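Local coordinates for glucose 1-dehydrogenase (Haloferax mediterranei, PDB 2VWG), which catalyses the zinc-dependent oxidation of D-glucose and other aldose sugars, using NAD(+) or, preferably, NADP(+) as electron acceptor, at residues A[84-89]-A[134-139]; A[96-101]-A[109-114]; A[103-108]-A[303-308]. All coordinates share one frame; numbering follows the deposited sequence.

Interaction 1. Residues A[84-89]-A[134-139]. With LGC (D-glucono-1,5-lactone), chain C.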
loop_
_atom_site.group_PDB
_atom_site.type_symbol
_atom_site.label_atom_id
_atom_site.label_comp_id
_atom_site.label_asym_id
_atom_site.label_seq_id
_atom_site.Cartn_x
_atom_site.Cartn_y
_atom_site.Cartn_z
ATOM N N VAL A 84 29.061 10.761 4.385
ATOM C CA VAL A 84 27.881 11.269 3.704
ATOM C C VAL A 84 26.861 11.658 4.767
ATOM O O VAL A 84 26.522 10.842 5.618
ATOM C CB VAL A 84 27.299 10.219 2.751
ATOM C CG1 VAL A 84 25.901 10.631 2.244
ATOM C CG2 VAL A 84 28.271 9.980 1.578
ATOM N N PRO A 85 26.398 12.924 4.750
ATOM C CA PRO A 85 25.395 13.338 5.711
ATOM C C PRO A 85 23.979 12.919 5.308
ATOM O O PRO A 85 23.633 12.925 4.122
ATOM C CB PRO A 85 25.520 14.861 5.699
ATOM C CG PRO A 85 25.906 15.171 4.265
ATOM C CD PRO A 85 26.785 14.026 3.848
ATOM N N THR A 86 23.166 12.564 6.301
ATOM C CA THR A 86 21.724 12.461 6.112
ATOM C C THR A 86 21.129 13.866 5.929
ATOM O O THR A 86 21.782 14.887 6.164
ATOM C CB THR A 86 21.009 11.703 7.277
ATOM O OG1 THR A 86 21.001 12.509 8.465
ATOM C CG2 THR A 86 21.696 10.344 7.561
ATOM N N VAL A 87 19.872 13.908 5.528
ATOM C CA VAL A 87 19.259 15.152 5.115
ATOM C C VAL A 87 18.384 15.796 6.203
ATOM O O VAL A 87 18.370 17.020 6.330
ATOM C CB VAL A 87 18.480 14.941 3.818
ATOM C CG1 VAL A 87 17.700 16.211 3.424
ATOM C CG2 VAL A 87 19.469 14.509 2.705
ATOM N N ARG A 88 17.696 14.994 7.014
ATOM C CA ARG A 88 16.764 15.566 7.981
ATOM C C ARG A 88 17.406 15.939 9.321
ATOM O O ARG A 88 18.283 15.237 9.829
ATOM C CB ARG A 88 15.544 14.667 8.179
ATOM C CG ARG A 88 14.563 14.867 7.084
ATOM C CD ARG A 88 13.322 14.058 7.234
ATOM N NE ARG A 88 12.454 14.270 6.079
ATOM C CZ ARG A 88 11.202 13.823 5.989
ATOM N NH1 ARG A 88 10.677 13.096 6.966
ATOM N NH2 ARG A 88 10.483 14.091 4.911
ATOM N N ARG A 89 16.953 17.064 9.867
ATOM C CA ARG A 89 17.393 17.548 11.177
ATOM C C ARG A 89 16.159 17.999 11.955
ATOM O O ARG A 89 15.144 18.352 11.349
ATOM C CB ARG A 89 18.359 18.722 11.023
ATOM C CG ARG A 89 19.648 18.404 10.277
ATOM C CD ARG A 89 20.559 17.497 11.085
ATOM N NE ARG A 89 21.793 17.222 10.353
ATOM C CZ ARG A 89 21.930 16.305 9.396
ATOM N NH1 ARG A 89 20.915 15.527 9.054
ATOM N NH2 ARG A 89 23.103 16.154 8.790
ATOM N N TYR A 134 24.355 11.670 12.344
ATOM C CA TYR A 134 23.832 11.899 10.984
ATOM C C TYR A 134 24.912 11.883 9.910
ATOM O O TYR A 134 24.665 12.267 8.758
ATOM C CB TYR A 134 23.090 13.228 10.941
ATOM C CG TYR A 134 21.936 13.285 11.918
ATOM C CD1 TYR A 134 21.030 12.232 12.018
ATOM C CD2 TYR A 134 21.757 14.384 12.756
ATOM C CE1 TYR A 134 19.984 12.265 12.921
ATOM C CE2 TYR A 134 20.698 14.429 13.666
ATOM C CZ TYR A 134 19.820 13.361 13.736
ATOM O OH TYR A 134 18.777 13.381 14.628
ATOM N N LEU A 135 26.112 11.462 10.286
ATOM C CA LEU A 135 27.201 11.326 9.338
ATOM C C LEU A 135 27.452 9.842 9.128
ATOM O O LEU A 135 27.737 9.138 10.079
ATOM C CB LEU A 135 28.455 12.018 9.871
ATOM C CG LEU A 135 28.402 13.550 9.860
ATOM C CD1 LEU A 135 29.652 14.142 10.528
ATOM C CD2 LEU A 135 28.235 14.085 8.427
ATOM N N VAL A 136 27.319 9.360 7.894
ATOM C CA VAL A 136 27.505 7.936 7.610
ATOM C C VAL A 136 28.871 7.736 6.986
ATOM O O VAL A 136 29.160 8.294 5.942
ATOM C CB VAL A 136 26.398 7.403 6.685
ATOM C CG1 VAL A 136 26.566 5.897 6.450
ATOM C CG2 VAL A 136 25.021 7.709 7.289
ATOM N N ARG A 137 29.730 6.961 7.639
ATOM C CA ARG A 137 31.029 6.644 7.049
ATOM C C ARG A 137 30.848 5.737 5.858
ATOM O O ARG A 137 30.082 4.787 5.927
ATOM C CB ARG A 137 31.932 5.929 8.048
ATOM C CG ARG A 137 32.714 6.826 8.951
ATOM C CD ARG A 137 33.283 6.035 10.123
ATOM N NE ARG A 137 32.224 5.660 11.058
ATOM C CZ ARG A 137 32.422 5.099 12.247
ATOM N NH1 ARG A 137 33.647 4.825 12.684
ATOM N NH2 ARG A 137 31.378 4.801 13.006
ATOM N N ILE A 138 31.559 6.021 4.768
ATOM C CA ILE A 138 31.520 5.173 3.586
ATOM C C ILE A 138 32.956 4.750 3.217
ATOM O O ILE A 138 33.922 5.380 3.654
ATOM C CB ILE A 138 30.801 5.865 2.384
ATOM C CG1 ILE A 138 31.645 7.014 1.814
ATOM C CG2 ILE A 138 29.387 6.348 2.790
ATOM C CD1 ILE A 138 31.160 7.541 0.482
ATOM N N PRO A 139 33.108 3.665 2.442
ATOM C CA PRO A 139 34.466 3.254 2.041
ATOM C C PRO A 139 35.178 4.363 1.294
ATOM O O PRO A 139 34.558 5.055 0.501
ATOM C CB PRO A 139 34.217 2.064 1.113
ATOM C CG PRO A 139 32.905 1.554 1.479
ATOM C CD PRO A 139 32.089 2.734 1.944
HETATM C C1 LGC C . 14.782 14.606 -2.053
HETATM C C2 LGC C . 15.679 14.049 -1.008
HETATM O O5 LGC C . 13.467 15.032 -1.761
HETATM O O1 LGC C . 15.191 14.713 -3.202
HETATM O O2 LGC C . 16.437 12.999 -1.554
HETATM C C3 LGC C . 14.952 13.558 0.232
HETATM O O3 LGC C . 15.870 13.485 1.302
HETATM C C4 LGC C . 13.814 14.490 0.623
HETATM O O4 LGC C . 13.170 13.929 1.742
HETATM C C5 LGC C . 12.843 14.624 -0.553
HETATM C C6 LGC C . 11.701 15.590 -0.230
HETATM O O6 LGC C . 12.222 16.881 -0.024
#
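V84 and V136 form an antiparallel hydrogen-bonded pair, V84 N giving to V136 O at 2.9 Å and V136 N to V84 O at 2.8 Å. One step on, P85 faces L135 at a non-hydrogen-bonded pair, where a proline costs the ladder between these strands nothing; its CB rests 3.9 Å from L135 CD2. Strand pairing stops there, but T86 N still reaches Y134 O at 2.9 Å. The beta-branched side chains of V84 and V136 suit the extended backbone and lie on the opposite face from P85 and L135; V84 CG2 also packs on I138 CD1.

Beyond the turn, R89 folds back over Y134. From CB the chain passes to CG and bends there (chi2 -70°), bringing CD 3.7 Å from Y134 CD2. NE stays close to the same ring carbon, and the guanidinium then runs over Y134 CB, its plane 22° from that of the ring, with NH2 3.6 Å from Y134 CB. At the tip, NH1 donates to R88 O at 2.8 Å; this oxygen lies in the guanidinium plane, though NH1 approaches it from above the carbonyl plane. NH1 also gives more weakly to T86 O and OG1, while NH2 has S130 OG as a further partner. An arginine fits because its flat head can lie on carbon while its N-H groups grip oxygens around the rim. T86 OG1 adds to the packing on this tyrosine, 3.3 Å from Y134 CB.

Thus two chemistries meet end to end: an apolar ladder, and a buried guanidinium whose charge is probably eased by backbone and hydroxyl oxygens. Those bonds probably fix the turn between strands 82-85 and 88-89, which carries V87 against the lactone O3.

Interaction 2. Residues A[96-101]-A[109-114]. With LGC (D-glucono-1,5-lactone), chain C.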
loop_
_atom_site.group_PDB
_atom_site.type_symbol
_atom_site.label_atom_id
_atom_site.label_comp_id
_atom_site.label_asym_id
_atom_site.label_seq_id
_atom_site.Cartn_x
_atom_site.Cartn_y
_atom_site.Cartn_z
ATOM N N ASN A 96 11.918 15.401 18.681
ATOM C CA ASN A 96 10.598 14.788 18.810
ATOM C C ASN A 96 10.714 13.272 18.675
ATOM O O ASN A 96 11.813 12.737 18.453
ATOM C CB ASN A 96 9.619 15.375 17.779
ATOM C CG ASN A 96 10.080 15.151 16.347
ATOM O OD1 ASN A 96 10.448 14.040 15.982
ATOM N ND2 ASN A 96 10.079 16.210 15.544
ATOM N N GLU A 97 9.588 12.577 18.819
ATOM C CA GLU A 97 9.590 11.108 18.854
ATOM C C GLU A 97 10.231 10.469 17.618
ATOM O O GLU A 97 10.875 9.429 17.729
ATOM C CB GLU A 97 8.170 10.552 19.055
ATOM C CG GLU A 97 7.153 10.918 17.969
ATOM C CD GLU A 97 5.774 10.305 18.220
ATOM O OE1 GLU A 97 5.590 9.637 19.261
ATOM O OE2 GLU A 97 4.872 10.487 17.370
ATOM N N TYR A 98 10.061 11.091 16.450
ATOM C CA TYR A 98 10.618 10.525 15.216
ATOM C C TYR A 98 12.138 10.531 15.240
ATOM O O TYR A 98 12.772 9.565 14.811
ATOM C CB TYR A 98 10.072 11.245 13.992
ATOM C CG TYR A 98 8.587 11.023 13.829
ATOM C CD1 TYR A 98 7.666 11.976 14.266
ATOM C CD2 TYR A 98 8.098 9.839 13.271
ATOM C CE1 TYR A 98 6.301 11.768 14.139
ATOM C CE2 TYR A 98 6.742 9.617 13.150
ATOM C CZ TYR A 98 5.841 10.589 13.577
ATOM O OH TYR A 98 4.481 10.369 13.447
ATOM N N PHE A 99 12.724 11.596 15.783
ATOM C CA PHE A 99 14.178 11.667 15.899
ATOM C C PHE A 99 14.670 10.790 17.042
ATOM O O PHE A 99 15.674 10.096 16.900
ATOM C CB PHE A 99 14.648 13.122 16.049
ATOM C CG PHE A 99 14.630 13.882 14.763
ATOM C CD1 PHE A 99 13.491 14.561 14.351
ATOM C CD2 PHE A 99 15.734 13.881 13.933
ATOM C CE1 PHE A 99 13.469 15.232 13.146
ATOM C CE2 PHE A 99 15.717 14.566 12.723
ATOM C CZ PHE A 99 14.590 15.239 12.337
ATOM N N GLU A 100 13.948 10.797 18.160
ATOM C CA GLU A 100 14.343 9.991 19.325
ATOM C C GLU A 100 14.339 8.490 19.024
ATOM O O GLU A 100 15.220 7.766 19.481
ATOM C CB GLU A 100 13.460 10.313 20.535
ATOM C CG GLU A 100 13.771 11.683 21.171
ATOM C CD GLU A 100 12.683 12.174 22.128
ATOM O OE1 GLU A 100 11.691 11.448 22.368
ATOM O OE2 GLU A 100 12.824 13.304 22.643
ATOM N N ARG A 101 13.378 8.036 18.223
ATOM C CA ARG A 101 13.305 6.631 17.835
ATOM C C ARG A 101 14.098 6.327 16.569
ATOM O O ARG A 101 13.969 5.234 16.017
ATOM C CB ARG A 101 11.845 6.209 17.625
ATOM C CG ARG A 101 10.968 6.284 18.871
ATOM C CD ARG A 101 9.532 5.844 18.566
ATOM N NE ARG A 101 8.920 6.678 17.529
ATOM C CZ ARG A 101 7.666 6.563 17.092
ATOM N NH1 ARG A 101 6.844 5.642 17.597
ATOM N NH2 ARG A 101 7.229 7.385 16.139
ATOM N N ASP A 109 5.264 16.779 8.012
ATOM C CA ASP A 109 5.393 18.222 7.777
ATOM C C ASP A 109 5.468 19.000 9.079
ATOM O O ASP A 109 4.643 18.797 9.965
ATOM C CB ASP A 109 4.169 18.739 6.995
ATOM C CG ASP A 109 4.385 18.749 5.506
ATOM O OD1 ASP A 109 5.459 19.211 5.068
ATOM O OD2 ASP A 109 3.474 18.319 4.766
ATOM N N GLY A 110 6.449 19.892 9.185
ATOM C CA GLY A 110 6.602 20.735 10.367
ATOM C C GLY A 110 7.358 20.088 11.503
ATOM O O GLY A 110 7.611 20.726 12.520
ATOM N N MET A 111 7.734 18.819 11.356
ATOM C CA MET A 111 8.455 18.133 12.427
ATOM C C MET A 111 9.886 17.789 12.022
ATOM O O MET A 111 10.561 16.969 12.666
ATOM C CB MET A 111 7.676 16.896 12.873
ATOM C CG MET A 111 6.252 17.244 13.313
ATOM S SD MET A 111 5.558 15.982 14.368
ATOM C CE MET A 111 6.511 16.265 15.860
ATOM N N TYR A 112 10.346 18.445 10.964
ATOM C CA TYR A 112 11.702 18.267 10.478
ATOM C C TYR A 112 12.123 19.475 9.656
ATOM O O TYR A 112 11.286 20.217 9.136
ATOM C CB TYR A 112 11.801 16.990 9.626
ATOM C CG TYR A 112 10.985 17.025 8.352
ATOM C CD1 TYR A 112 11.465 17.658 7.220
ATOM C CD2 TYR A 112 9.719 16.436 8.288
ATOM C CE1 TYR A 112 10.730 17.706 6.058
ATOM C CE2 TYR A 112 8.973 16.469 7.120
ATOM C CZ TYR A 112 9.485 17.107 6.010
ATOM O OH TYR A 112 8.768 17.153 4.838
ATOM N N PHE A 113 13.435 19.657 9.562
ATOM C CA PHE A 113 14.042 20.417 8.482
ATOM C C PHE A 113 14.738 19.423 7.560
ATOM O O PHE A 113 15.155 18.351 8.009
ATOM C CB PHE A 113 15.096 21.386 9.010
ATOM C CG PHE A 113 14.541 22.526 9.832
ATOM C CD1 PHE A 113 13.242 22.999 9.643
ATOM C CD2 PHE A 113 15.348 23.148 10.777
ATOM C CE1 PHE A 113 12.760 24.070 10.396
ATOM C CE2 PHE A 113 14.867 24.216 11.533
ATOM C CZ PHE A 113 13.577 24.672 11.337
ATOM N N GLU A 114 14.860 19.794 6.287
ATOM C CA GLU A 114 15.691 19.076 5.319
ATOM C C GLU A 114 16.762 20.017 4.799
ATOM O O GLU A 114 16.469 21.033 4.153
ATOM C CB GLU A 114 14.856 18.553 4.158
ATOM C CG GLU A 114 14.061 17.340 4.531
ATOM C CD GLU A 114 13.118 16.829 3.439
ATOM O OE1 GLU A 114 12.878 17.501 2.418
ATOM O OE2 GLU A 114 12.599 15.725 3.632
HETATM C C1 LGC C . 14.782 14.606 -2.053
HETATM C C2 LGC C . 15.679 14.049 -1.008
HETATM O O5 LGC C . 13.467 15.032 -1.761
HETATM O O1 LGC C . 15.191 14.713 -3.202
HETATM O O2 LGC C . 16.437 12.999 -1.554
HETATM C C3 LGC C . 14.952 13.558 0.232
HETATM O O3 LGC C . 15.870 13.485 1.302
HETATM C C4 LGC C . 13.814 14.490 0.623
HETATM O O4 LGC C . 13.170 13.929 1.742
HETATM C C5 LGC C . 12.843 14.624 -0.553
HETATM C C6 LGC C . 11.701 15.590 -0.230
HETATM O O6 LGC C . 12.222 16.881 -0.024
#
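M111 holds the start of helix 97-100 with both its backbone and its side chain. Its carbonyl oxygen takes a hydrogen bond from N96 ND2 at 3.0 Å (N-H...O angle 148°), the acceptor lying almost in the plane of the asparagine amide. The same oxygen sits at the rim of the F99 ring, near its plane and 3.4 Å from CE1. An asparagine suits the place because its amide both donates and accepts: ND2 reaches across to M111, while OD1 turns back to cap the helix, accepting weak bonds from Y98 N at 3.0 Å and from F99 N.

The thioether follows. A bend at chi3 (72°) turns the methyl CE onto N96, 3.6 Å from ND2. SD itself lies 4.3 Å from Y98 CE1, an oblique Met-aromatic contact that a flexible, unbranched side chain makes easily. Y98 also packs on N266 of the second subunit.

Next, Y112 sets its CB 4.3 Å from F99 CZ, at the ring edge, and sends its own ring away from the helix to form a cation-pi pair with R88. F113 joins strand 88-89 through backbone bonding with R89. The last residue, E114, points its extended side chain at the lactone: LGC O6 donates to OE1 at 2.6 Å and LGC O4 to OE2 at 2.7 Å. R88 also forms a salt bridge to OE2, which is likely to fix the turn of the carboxylate.

Together these residues make an asparagine N-cap tied to the lead-in of a beta strand, and that strand delivers a glutamate to the substrate-binding site.

Interaction 3. Residues A[103-108]-A[303-308]. With LGC (D-glucono-1,5-lactone), chain C.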
loop_
_atom_site.group_PDB
_atom_site.type_symbol
_atom_site.label_atom_id
_atom_site.label_comp_id
_atom_site.label_asym_id
_atom_site.label_seq_id
_atom_site.Cartn_x
_atom_site.Cartn_y
_atom_site.Cartn_z
ATOM N N GLN A 103 13.855 7.425 13.436
ATOM C CA GLN A 103 13.130 7.298 12.182
ATOM C C GLN A 103 12.630 8.668 11.704
ATOM O O GLN A 103 11.441 8.846 11.427
ATOM C CB GLN A 103 12.004 6.251 12.321
ATOM C CG GLN A 103 10.970 6.522 13.436
ATOM C CD GLN A 103 9.849 5.460 13.518
ATOM O OE1 GLN A 103 8.725 5.755 13.941
ATOM N NE2 GLN A 103 10.157 4.231 13.117
ATOM N N PRO A 104 13.558 9.650 11.578
ATOM C CA PRO A 104 13.192 10.991 11.122
ATOM C C PRO A 104 12.591 11.018 9.725
ATOM O O PRO A 104 11.830 11.925 9.411
ATOM C CB PRO A 104 14.525 11.758 11.133
ATOM C CG PRO A 104 15.580 10.748 11.198
ATOM C CD PRO A 104 15.004 9.547 11.864
ATOM N N ASP A 105 12.925 10.018 8.910
ATOM C CA ASP A 105 12.364 9.876 7.575
ATOM C C ASP A 105 10.842 9.667 7.570
ATOM O O ASP A 105 10.200 9.833 6.532
ATOM C CB ASP A 105 13.044 8.710 6.848
ATOM C CG ASP A 105 12.869 7.389 7.573
ATOM O OD1 ASP A 105 13.446 7.242 8.679
ATOM O OD2 ASP A 105 12.141 6.519 7.039
ATOM N N MET A 106 10.286 9.274 8.715
ATOM C CA MET A 106 8.834 9.116 8.874
ATOM C C MET A 106 8.148 10.350 9.481
ATOM O O MET A 106 6.923 10.382 9.624
ATOM C CB MET A 106 8.526 7.894 9.740
ATOM C CG MET A 106 9.125 6.584 9.244
ATOM S SD MET A 106 8.697 6.149 7.548
ATOM C CE MET A 106 6.904 5.937 7.648
ATOM N N ALA A 107 8.922 11.373 9.828
ATOM C CA ALA A 107 8.353 12.559 10.465
ATOM C C ALA A 107 7.473 13.326 9.472
ATOM O O ALA A 107 7.818 13.456 8.284
ATOM C CB ALA A 107 9.478 13.473 11.043
ATOM N N PRO A 108 6.307 13.806 9.935
ATOM C CA PRO A 108 5.480 14.636 9.075
ATOM C C PRO A 108 5.915 16.095 8.951
ATOM O O PRO A 108 6.809 16.561 9.677
ATOM C CB PRO A 108 4.110 14.555 9.744
ATOM C CG PRO A 108 4.405 14.361 11.160
ATOM C CD PRO A 108 5.665 13.562 11.239
ATOM N N ASN A 303 12.449 10.488 1.709
ATOM C CA ASN A 303 13.619 10.595 2.556
ATOM C C ASN A 303 14.191 9.194 2.814
ATOM O O ASN A 303 13.872 8.233 2.098
ATOM C CB ASN A 303 13.258 11.375 3.845
ATOM C CG ASN A 303 14.473 11.891 4.606
ATOM O OD1 ASN A 303 14.719 11.463 5.728
ATOM N ND2 ASN A 303 15.227 12.809 4.007
ATOM N N SER A 304 15.070 9.086 3.797
ATOM C CA SER A 304 15.769 7.842 4.103
ATOM C C SER A 304 16.590 8.103 5.353
ATOM O O SER A 304 16.804 9.259 5.720
ATOM C CB SER A 304 16.680 7.420 2.948
ATOM O OG SER A 304 17.600 8.445 2.600
ATOM N N HIS A 305 17.031 7.039 6.011
ATOM C CA HIS A 305 17.850 7.182 7.183
ATOM C C HIS A 305 19.066 6.266 7.166
ATOM O O HIS A 305 19.353 5.604 6.161
ATOM C CB HIS A 305 17.004 7.021 8.456
ATOM C CG HIS A 305 17.599 7.719 9.642
ATOM N ND1 HIS A 305 18.062 9.020 9.583
ATOM C CD2 HIS A 305 17.860 7.280 10.898
ATOM C CE1 HIS A 305 18.557 9.358 10.760
ATOM N NE2 HIS A 305 18.449 8.321 11.575
ATOM N N VAL A 306 19.785 6.228 8.281
ATOM C CA VAL A 306 21.160 5.716 8.302
ATOM C C VAL A 306 21.274 4.333 7.715
ATOM O O VAL A 306 22.143 4.078 6.903
ATOM C CB VAL A 306 21.768 5.769 9.738
ATOM C CG1 VAL A 306 23.131 5.026 9.816
ATOM C CG2 VAL A 306 21.924 7.226 10.169
ATOM N N GLU A 307 20.381 3.439 8.115
ATOM C CA GLU A 307 20.444 2.057 7.650
ATOM C C GLU A 307 20.325 1.962 6.125
ATOM O O GLU A 307 20.932 1.097 5.492
ATOM C CB GLU A 307 19.387 1.207 8.361
ATOM C CG GLU A 307 17.907 1.649 8.144
ATOM C CD GLU A 307 17.403 2.832 9.035
ATOM O OE1 GLU A 307 18.202 3.437 9.808
ATOM O OE2 GLU A 307 16.185 3.156 8.948
ATOM N N HIS A 308 19.565 2.880 5.532
ATOM C CA HIS A 308 19.415 2.940 4.077
ATOM C C HIS A 308 20.690 3.423 3.391
ATOM O O HIS A 308 21.004 2.967 2.301
ATOM C CB HIS A 308 18.240 3.837 3.702
ATOM C CG HIS A 308 16.955 3.419 4.350
ATOM N ND1 HIS A 308 16.208 4.267 5.132
ATOM C CD2 HIS A 308 16.328 2.217 4.390
ATOM C CE1 HIS A 308 15.148 3.623 5.590
ATOM N NE2 HIS A 308 15.196 2.378 5.152
HETATM C C1 LGC C . 14.782 14.606 -2.053
HETATM C C2 LGC C . 15.679 14.049 -1.008
HETATM O O5 LGC C . 13.467 15.032 -1.761
HETATM O O1 LGC C . 15.191 14.713 -3.202
HETATM O O2 LGC C . 16.437 12.999 -1.554
HETATM C C3 LGC C . 14.952 13.558 0.232
HETATM O O3 LGC C . 15.870 13.485 1.302
HETATM C C4 LGC C . 13.814 14.490 0.623
HETATM O O4 LGC C . 13.170 13.929 1.742
HETATM C C5 LGC C . 12.843 14.624 -0.553
HETATM C C6 LGC C . 11.701 15.590 -0.230
HETATM O O6 LGC C . 12.222 16.881 -0.024
HETATM O O HOH W 1 14.202 4.734 9.500
#
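P104 stands its CG-CD edge on one face of the H305 imidazole, crossing it at about a right angle, with CG 3.6 Å from the ring centroid and only 3.3 Å from CE1, in a contact with no direct hydrogen bond between 103-108 and 303-308. This is a CH-pi interaction, and proline suits it because its rigid ring holds those C-H groups toward the face. V306 CG2 covers the opposite face of the imidazole. With CG swung opposite its backbone nitrogen (chi1 -155°), H305 slides its ring into this slot. A serine here has no ring to put between P104 CG and V306 CG2, and the two would probably be left bordering a gap, with the CH-pi contact lost.

D105 contributes mostly carbon: its CB lies 3.4 Å from N303 OD1. Its carboxylate is held elsewhere, OD2 in a salt bridge with K157. OD1 accepts from a water at 2.7 Å that also donates to E307 OE2, so one molecule links, and is likely to ease, two like charges.

N303 splits its amide between protein and lactone. While OD1 rests on D105, ND2 donates to LGC O3 at 2.9 Å and, at a longer 3.3 Å, to LGC O4; its backbone N binds the NADP nicotinamide oxygen O7N. Behind it, H305 N gives an almost straight bond (176°) to H308 ND1 at 3.0 Å, lying near the plane of that ring, while H308 NE2 bonds E160.

The contact thus joins the catalytic-domain loop after helix 97-100, whose F99 packs on P104, to the lead-in and N-cap of helix 306-318, with K157 and E160 of helix 149-165 alongside and R88 of strand 88-89 bonded to P104 O.

How the interactions relate
The chain supplies 84-89, 96-101, 103-108, 109-114 and 134-139 within the GroES-like range, and 303-308 much later, in the C-terminal range. Both segments of interaction 2 and the first of interaction 3 therefore fall between the two segments paired in interaction 1. The centres of interactions 1 and 2 lie about 16 Å apart. Interaction 3 is centred about 12 Å from interaction 1 and about 9 Å from interaction 2. Strands 88-89 and 113-115 are neighbours in one small sheet, and R88, on the first of these strands, reaches into both other contacts. All three contacts touch the lactone, so it is bound where the two domains meet; interactions 2 and 3 also reach the second subunit.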